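Local coordinates for cellulosomal scaffoldin adaptor protein B (Acetivibrio cellulolyticus, PDB 3BWZ) that is a cellulosome scaffoldin, here its type II cohesin module, which probably binds a type II dockerin in cellulosome assembly, at residues I31-G36 against A105-T110; T143-W148 against S155-I160. All blocks are in the same frame, centred on the assembly; numbering follows the deposited sequence.

Interaction 1 (I31-G36 against A105-T110); sequences ITNFSG and AAPEQT
Ile31 and Gln109 meet through their backbones. Ile31 N donates to Gln109 O at 2.9 Å, and the bond is nearly straight, with 174° at the hydrogen. A weaker CA-H...O contact runs beside it, from Gln109 CA to Ile31 O. The side chain of Gln109 then passes along the turn that follows Ile31. Its CG stands beside its own backbone N (chi1 -55°), and the chain is extended beyond CG. CB already lies near the Ile31 carbonyl, and this torsion brings Gln109 CG to 3.3 Å from Ile31 O. The terminal amide arrives next to Thr32 and Asn33. As modelled, Gln109 NE2 lies 2.9 Å from Asn33 N, but the amide is probably turned over, so the identity of its end atoms is doubtful.

Residues 31-34 form a type II beta turn, closed by Phe34 N to Ile31 O. The turn leads into strand 34-42 of the cohesin beta sandwich. The opposing residues 105-110 run from helix 98-104 to strand 111-120, with an inverse gamma turn centred on Glu108.

Asn33 and Pro107 lie side by side and point the same way. Asn33 ND2 sits 3.6 Å from Pro107 CG. Both side chains also touch Trp148. Phe34 points its CB toward residues 105-110. With CG anti to the backbone N (chi1 178°), its ring has Gly36 N over the centre of one face. Phe34 CB is 3.4 Å from Glu108 O, and that oxygen meets the ring obliquely. Glu108 O is buried here with no polar partner in the model. In the conformer given, the Glu108 carboxylate bonds to Tyr95 OH and Leu70 N. Tyr101 OH bonds to both Phe34 O and Glu108 N, one from each segment.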
ATOM      1  N   ILE A  31     -14.164   4.327   3.244  1.00  9.99           N
ATOM      2  CA  ILE A  31     -13.495   4.891   4.411  1.00 10.10           C
ATOM      3  C   ILE A  31     -13.956   6.341   4.545  1.00  9.92           C
ATOM      4  O   ILE A  31     -13.564   7.213   3.760  1.00 10.73           O
ATOM      5  CB  ILE A  31     -11.968   4.803   4.327  1.00  9.41           C
ATOM      6  CG1 ILE A  31     -11.502   3.351   4.091  1.00  9.64           C
ATOM      7  CG2 ILE A  31     -11.364   5.414   5.589  1.00 10.06           C
ATOM      8  CD1 ILE A  31     -11.856   2.385   5.207  1.00 10.39           C
ATOM      9  N   THR A  32     -14.824   6.584   5.518  1.00 10.88           N
ATOM     10  CA  THR A  32     -15.511   7.863   5.610  1.00 10.91           C
ATOM     11  C   THR A  32     -14.531   9.022   5.788  1.00 10.22           C
ATOM     12  O   THR A  32     -13.685   8.998   6.680  1.00 10.62           O
ATOM     13  CB  THR A  32     -16.501   7.842   6.769  1.00 12.82           C
ATOM     14  OG1 THR A  32     -17.432   6.780   6.552  1.00 16.26           O
ATOM     15  CG2 THR A  32     -17.235   9.179   6.874  1.00 15.25           C
ATOM     16  N   ASN A  33     -14.626  10.018   4.911  1.00  9.95           N
ATOM     17  CA  ASN A  33     -13.833  11.240   5.018  1.00  9.82           C
ATOM     18  C   ASN A  33     -12.329  10.996   5.045  1.00  8.80           C
ATOM     19  O   ASN A  33     -11.581  11.764   5.616  1.00  9.71           O
ATOM     20  CB  ASN A  33     -14.292  12.085   6.225  1.00 10.41           C
ATOM     21  CG  ASN A  33     -15.736  12.521   6.129  1.00 12.46           C
ATOM     22  OD1 ASN A  33     -16.394  12.807   7.164  1.00 16.23           O
ATOM     23  ND2 ASN A  33     -16.233  12.611   4.934  1.00 11.34           N
ATOM     24  N   PHE A  34     -11.897   9.958   4.339  1.00  8.68           N
ATOM     25  CA  PHE A  34     -10.497   9.604   4.243  1.00  7.92           C
ATOM     26  C   PHE A  34      -9.638  10.752   3.723  1.00  7.67           C
ATOM     27  O   PHE A  34      -9.976  11.356   2.719  1.00  8.25           O
ATOM     28  CB  PHE A  34     -10.369   8.419   3.285  1.00  7.49           C
ATOM     29  CG  PHE A  34      -8.942   7.975   3.042  1.00  7.52           C
ATOM     30  CD1 PHE A  34      -8.284   8.279   1.865  1.00  7.96           C
ATOM     31  CD2 PHE A  34      -8.268   7.241   3.989  1.00  7.63           C
ATOM     32  CE1 PHE A  34      -7.005   7.835   1.650  1.00  7.85           C
ATOM     33  CE2 PHE A  34      -7.012   6.794   3.768  1.00  7.87           C
ATOM     34  CZ  PHE A  34      -6.366   7.106   2.599  1.00  7.81           C
ATOM     35  N   SER A  35      -8.480  10.983   4.348  1.00  7.13           N
ATOM     36  CA  SER A  35      -7.544  11.995   3.901  1.00  7.52           C
ATOM     37  C   SER A  35      -6.086  11.554   3.789  1.00  7.16           C
ATOM     38  O   SER A  35      -5.265  12.354   3.382  1.00  8.27           O
ATOM     39  CB  SER A  35      -7.565  13.192   4.826  1.00  8.58           C
ATOM     40  OG  SER A  35      -6.833  12.915   6.022  1.00  9.22           O
ATOM     41  N   GLY A  36      -5.769  10.314   4.134  1.00  7.29           N
ATOM     42  CA  GLY A  36      -4.388   9.897   4.130  1.00  7.86           C
ATOM     43  C   GLY A  36      -4.156   8.671   4.966  1.00  6.98           C
ATOM     44  O   GLY A  36      -5.045   8.195   5.654  1.00  7.32           O
ATOM     45  N   ALA A 105     -16.026  19.068  -0.173  1.00 11.87           N
ATOM     46  CA  ALA A 105     -17.180  18.238   0.128  1.00 12.73           C
ATOM     47  C   ALA A 105     -17.339  17.072  -0.859  1.00 11.69           C
ATOM     48  O   ALA A 105     -18.447  16.722  -1.258  1.00 13.88           O
ATOM     49  CB  ALA A 105     -18.466  19.090   0.204  1.00 14.76           C
ATOM     50  N   ALA A 106     -16.218  16.438  -1.191  1.00 10.89           N
ATOM     51  CA  ALA A 106     -16.199  15.295  -2.100  1.00 10.71           C
ATOM     52  C   ALA A 106     -15.108  14.323  -1.636  1.00  9.65           C
ATOM     53  O   ALA A 106     -14.106  14.098  -2.305  1.00 10.43           O
ATOM     54  CB  ALA A 106     -15.963  15.773  -3.521  1.00 11.69           C
ATOM     55  N   PRO A 107     -15.298  13.730  -0.458  1.00 10.06           N
ATOM     56  CA  PRO A 107     -14.235  12.908   0.132  1.00 10.34           C
ATOM     57  C   PRO A 107     -13.908  11.668  -0.700  1.00  9.54           C
ATOM     58  O   PRO A 107     -14.790  11.032  -1.287  1.00 10.69           O
ATOM     59  CB  PRO A 107     -14.803  12.512   1.502  1.00 10.98           C
ATOM     60  CG  PRO A 107     -16.274  12.594   1.341  1.00 12.86           C
ATOM     61  CD  PRO A 107     -16.494  13.766   0.401  1.00 11.48           C
ATOM     62  N   GLU A 108     -12.628  11.362  -0.756  1.00  9.86           N
ATOM     63  CA  GLU A 108     -12.090  10.214  -1.484  0.50  9.41           C
ATOM     64  C   GLU A 108     -12.146   8.955  -0.643  1.00 10.01           C
ATOM     65  O   GLU A 108     -11.145   8.539  -0.069  1.00 11.46           O
ATOM     66  CB  GLU A 108     -10.640  10.492  -1.785  0.50 10.15           C
ATOM     67  CG  GLU A 108     -10.429  11.676  -2.629  0.50  9.99           C
ATOM     68  CD  GLU A 108      -8.978  11.997  -2.770  0.50  8.76           C
ATOM     69  OE1 GLU A 108      -8.115  11.307  -2.176  0.50  9.55           O
ATOM     70  OE2 GLU A 108      -8.692  12.956  -3.491  0.50  8.55           O
ATOM     71  N   GLN A 109     -13.323   8.328  -0.572  1.00  9.61           N
ATOM     72  CA  GLN A 109     -13.594   7.226   0.351  1.00  9.93           C
ATOM     73  C   GLN A 109     -13.270   5.864  -0.221  1.00  9.14           C
ATOM     74  O   GLN A 109     -13.127   4.899   0.547  1.00  9.48           O
ATOM     75  CB  GLN A 109     -15.056   7.278   0.807  1.00 10.56           C
ATOM     76  CG  GLN A 109     -15.391   8.638   1.412  1.00 11.46           C
ATOM     77  CD  GLN A 109     -16.699   8.680   2.148  1.00 13.10           C
ATOM     78  OE1 GLN A 109     -17.601   7.828   1.956  1.00 19.37           O
ATOM     79  NE2 GLN A 109     -16.823   9.628   3.005  1.00 10.40           N
ATOM     80  N   THR A 110     -13.178   5.783  -1.545  1.00  8.88           N
ATOM     81  CA  THR A 110     -12.971   4.520  -2.246  1.00  8.77           C
ATOM     82  C   THR A 110     -11.996   4.766  -3.375  1.00  8.39           C
ATOM     83  O   THR A 110     -12.215   5.640  -4.211  1.00  9.28           O
ATOM     84  CB  THR A 110     -14.293   3.974  -2.803  1.00  9.70           C
ATOM     85  OG1 THR A 110     -15.140   3.664  -1.694  1.00 11.00           O
ATOM     86  CG2 THR A 110     -14.081   2.722  -3.641  1.00 11.60           C
TER

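Interaction 2 (T143-W148 against S155-I160); sequences TVLFDW and SGYSVI
The Tyr157 ring has Leu145 over one face and Thr143 at its edge. Leu145 CD1 sits almost above the ring centre, 3.6 Å from the centroid and 10° off the normal, a CH-pi contact. The two side chains come from opposite directions. Thr143 OG1 lies in the ring plane and takes a hydrogen bond from Tyr157 OH, at 2.8 Å between Tyr157 OH and Thr143 OG1. The place of that phenol oxygen is less sure, because it comes too close to another atom of the model. The stronger polar partner of Thr143 OG1 is Ile140 O.

Strand 143-147 pairs with strand 34-42, and strand 158-165 runs alongside strand 6-11 in the cohesin beta sandwich. Tyr157, just before strand 158-165, reaches across with its ring to strand 143-147. Its CG stands between the backbone N and the carbonyl carbon (chi1 67°), which swings the ring toward Thr143 and Leu145. Thr143 and Val159 meet tip to tip, with Thr143 CG2 3.9 Å from Val159 CG1. Phe130 of strand 126-130 touches both Thr143 and Val159, and Ile7 of strand 6-11 packs on Tyr157.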
ATOM      1  N   THR A 143      -1.736  -0.671   9.469  1.00  7.19           N
ATOM      2  CA  THR A 143      -2.427   0.426   8.800  1.00  6.89           C
ATOM      3  C   THR A 143      -2.828   1.527   9.777  1.00  6.54           C
ATOM      4  O   THR A 143      -3.339   1.252  10.850  1.00  7.67           O
ATOM      5  CB  THR A 143      -3.672  -0.069   8.007  1.00  7.47           C
ATOM      6  OG1 THR A 143      -4.753  -0.385   8.887  1.00  7.87           O
ATOM      7  CG2 THR A 143      -3.343  -1.268   7.119  1.00  8.36           C
ATOM      8  N   VAL A 144      -2.644   2.772   9.338  1.00  6.64           N
ATOM      9  CA  VAL A 144      -3.178   3.924  10.034  1.00  7.21           C
ATOM     10  C   VAL A 144      -3.898   4.740   8.967  1.00  7.40           C
ATOM     11  O   VAL A 144      -3.260   5.157   7.987  1.00  7.87           O
ATOM     12  CB  VAL A 144      -2.105   4.779  10.722  1.00  7.70           C
ATOM     13  CG1 VAL A 144      -2.758   5.948  11.423  1.00  9.40           C
ATOM     14  CG2 VAL A 144      -1.339   3.963  11.701  1.00  9.73           C
ATOM     15  N   LEU A 145      -5.203   4.944   9.139  1.00  6.82           N
ATOM     16  CA  LEU A 145      -5.986   5.760   8.221  1.00  7.02           C
ATOM     17  C   LEU A 145      -6.407   7.031   8.923  1.00  7.37           C
ATOM     18  O   LEU A 145      -6.730   6.990  10.112  1.00  8.70           O
ATOM     19  CB  LEU A 145      -7.214   4.979   7.742  1.00  8.04           C
ATOM     20  CG  LEU A 145      -6.982   3.561   7.215  1.00  7.93           C
ATOM     21  CD1 LEU A 145      -8.315   2.969   6.737  1.00 10.29           C
ATOM     22  CD2 LEU A 145      -5.895   3.497   6.149  1.00  8.92           C
ATOM     23  N   PHE A 146      -6.394   8.138   8.200  1.00  7.63           N
ATOM     24  CA  PHE A 146      -6.764   9.445   8.734  1.00  8.16           C
ATOM     25  C   PHE A 146      -8.029   9.959   8.078  1.00  7.96           C
ATOM     26  O   PHE A 146      -8.249   9.714   6.896  1.00  8.29           O
ATOM     27  CB  PHE A 146      -5.652  10.472   8.498  1.00  9.39           C
ATOM     28  CG  PHE A 146      -4.371  10.100   9.133  1.00 10.51           C
ATOM     29  CD1 PHE A 146      -3.316   9.622   8.386  1.00 13.33           C
ATOM     30  CD2 PHE A 146      -4.198  10.239  10.494  1.00 12.48           C
ATOM     31  CE1 PHE A 146      -2.124   9.269   8.995  1.00 16.78           C
ATOM     32  CE2 PHE A 146      -2.992   9.896  11.104  1.00 13.86           C
ATOM     33  CZ  PHE A 146      -1.981   9.405  10.352  1.00 15.62           C
ATOM     34  N   ASP A 147      -8.823  10.713   8.830  1.00  8.79           N
ATOM     35  CA  ASP A 147      -9.951  11.436   8.295  1.00  9.40           C
ATOM     36  C   ASP A 147      -9.564  12.886   7.983  1.00  8.72           C
ATOM     37  O   ASP A 147      -8.428  13.328   8.207  1.00  8.95           O
ATOM     38  CB  ASP A 147     -11.180  11.327   9.224  1.00 10.58           C
ATOM     39  CG  ASP A 147     -11.043  12.092  10.527  1.00 11.41           C
ATOM     40  OD1 ASP A 147     -10.286  13.070  10.593  1.00 11.75           O
ATOM     41  OD2 ASP A 147     -11.730  11.685  11.507  1.00 15.89           O
ATOM     42  N   TRP A 148     -10.513  13.629   7.451  1.00  9.00           N
ATOM     43  CA  TRP A 148     -10.226  14.965   6.968  1.00  9.57           C
ATOM     44  C   TRP A 148     -10.214  16.037   8.040  1.00 10.46           C
ATOM     45  O   TRP A 148     -10.048  17.206   7.721  1.00 10.85           O
ATOM     46  CB  TRP A 148     -11.102  15.330   5.770  1.00  9.97           C
ATOM     47  CG  TRP A 148     -12.568  15.440   5.989  1.00 10.57           C
ATOM     48  CD1 TRP A 148     -13.254  15.484   7.163  1.00 10.94           C
ATOM     49  CD2 TRP A 148     -13.535  15.626   4.949  1.00 10.31           C
ATOM     50  NE1 TRP A 148     -14.587  15.673   6.911  1.00 12.35           N
ATOM     51  CE2 TRP A 148     -14.781  15.784   5.561  1.00 11.70           C
ATOM     52  CE3 TRP A 148     -13.450  15.719   3.559  1.00 10.27           C
ATOM     53  CZ2 TRP A 148     -15.941  15.994   4.828  1.00 13.29           C
ATOM     54  CZ3 TRP A 148     -14.601  15.940   2.836  1.00 11.90           C
ATOM     55  CH2 TRP A 148     -15.831  16.084   3.477  1.00 13.18           C
ATOM     56  N   SER A 155     -11.330   2.622  14.138  1.00 12.02           N
ATOM     57  CA  SER A 155     -12.207   1.465  14.190  0.50 13.68           C
ATOM     58  C   SER A 155     -13.056   1.349  12.960  1.00 15.19           C
ATOM     59  O   SER A 155     -13.180   2.290  12.178  1.00 17.48           O
ATOM     60  CB  SER A 155     -13.160   1.585  15.361  0.50 13.15           C
ATOM     61  OG  SER A 155     -14.190   2.516  15.040  0.50 13.91           O
ATOM     62  N   GLY A 156     -13.619   0.164  12.775  1.00 16.46           N
ATOM     63  CA  GLY A 156     -14.658  -0.018  11.794  1.00 18.84           C
ATOM     64  C   GLY A 156     -14.255  -0.399  10.383  1.00 18.29           C
ATOM     65  O   GLY A 156     -15.074  -0.219   9.475  1.00 19.92           O
ATOM     66  N   TYR A 157     -13.020  -0.883  10.168  1.00 14.45           N
ATOM     67  CA  TYR A 157     -12.626  -1.353   8.841  1.00 11.75           C
ATOM     68  C   TYR A 157     -11.847  -2.652   8.903  1.00 10.53           C
ATOM     69  O   TYR A 157     -11.122  -2.940   9.875  1.00 13.52           O
ATOM     70  CB  TYR A 157     -11.850  -0.260   8.090  1.00 11.21           C
ATOM     71  CG  TYR A 157     -10.492   0.112   8.662  1.00  9.75           C
ATOM     72  CD1 TYR A 157      -9.346  -0.511   8.200  1.00  9.87           C
ATOM     73  CD2 TYR A 157     -10.345   1.097   9.628  1.00 10.43           C
ATOM     74  CE1 TYR A 157      -8.097  -0.179   8.670  1.00  9.03           C
ATOM     75  CE2 TYR A 157      -9.084   1.425  10.112  1.00  9.44           C
ATOM     76  CZ  TYR A 157      -7.958   0.800   9.632  1.00  8.52           C
ATOM     77  OH  TYR A 157      -6.726   1.144  10.097  1.00  9.10           O
ATOM     78  N   SER A 158     -12.018  -3.463   7.856  1.00 10.74           N
ATOM     79  CA  SER A 158     -11.230  -4.673   7.738  0.50 10.32           C
ATOM     80  C   SER A 158      -9.918  -4.382   7.027  1.00  8.46           C
ATOM     81  O   SER A 158      -9.809  -3.433   6.235  1.00  9.45           O
ATOM     82  CB  SER A 158     -12.018  -5.723   6.979  0.50 11.32           C
ATOM     83  OG  SER A 158     -12.376  -5.201   5.719  0.50 12.65           O
ATOM     84  N   VAL A 159      -8.932  -5.217   7.312  1.00  8.72           N
ATOM     85  CA  VAL A 159      -7.628  -5.151   6.682  1.00  8.45           C
ATOM     86  C   VAL A 159      -7.417  -6.484   5.979  1.00  8.82           C
ATOM     87  O   VAL A 159      -7.184  -7.513   6.638  1.00 10.21           O
ATOM     88  CB  VAL A 159      -6.513  -4.834   7.702  1.00  8.67           C
ATOM     89  CG1 VAL A 159      -5.182  -4.754   6.984  1.00  9.61           C
ATOM     90  CG2 VAL A 159      -6.813  -3.542   8.443  1.00  9.57           C
ATOM     91  N   ILE A 160      -7.590  -6.473   4.653  1.00  8.08           N
ATOM     92  CA  ILE A 160      -7.639  -7.692   3.863  1.00  7.96           C
ATOM     93  C   ILE A 160      -6.242  -7.914   3.250  1.00  7.97           C
ATOM     94  O   ILE A 160      -5.824  -7.234   2.317  1.00  8.69           O
ATOM     95  CB  ILE A 160      -8.753  -7.613   2.768  1.00  8.90           C
ATOM     96  CG1 ILE A 160     -10.117  -7.248   3.367  1.00  9.61           C
ATOM     97  CG2 ILE A 160      -8.819  -8.894   1.950  1.00 10.42           C
ATOM     98  CD1 ILE A 160     -11.132  -6.817   2.332  1.00 11.89           C
TER

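Interaction 1 closes before interaction 2 opens along the chain, and their centres lie 11 Å apart on the same side of the chain's centre. Strands 34-42 and 143-147 are antiparallel neighbours in one sheet. Strand 34-42 carries the end of segment 31-36, and strand 143-147 most of segment 143-148. They touch directly: Ser35 OG lies 2.7 Å from Asp147 O, and Ser35 N lies 2.9 Å from Phe146 O, both probable hydrogen bonds. Interaction 1 ties the start of strand 34-42 to the loop after helix 98-104, 69 residues on. Interaction 2 ties strand 143-147 to the start of the last strand, 158-165, its near neighbour late in the chain.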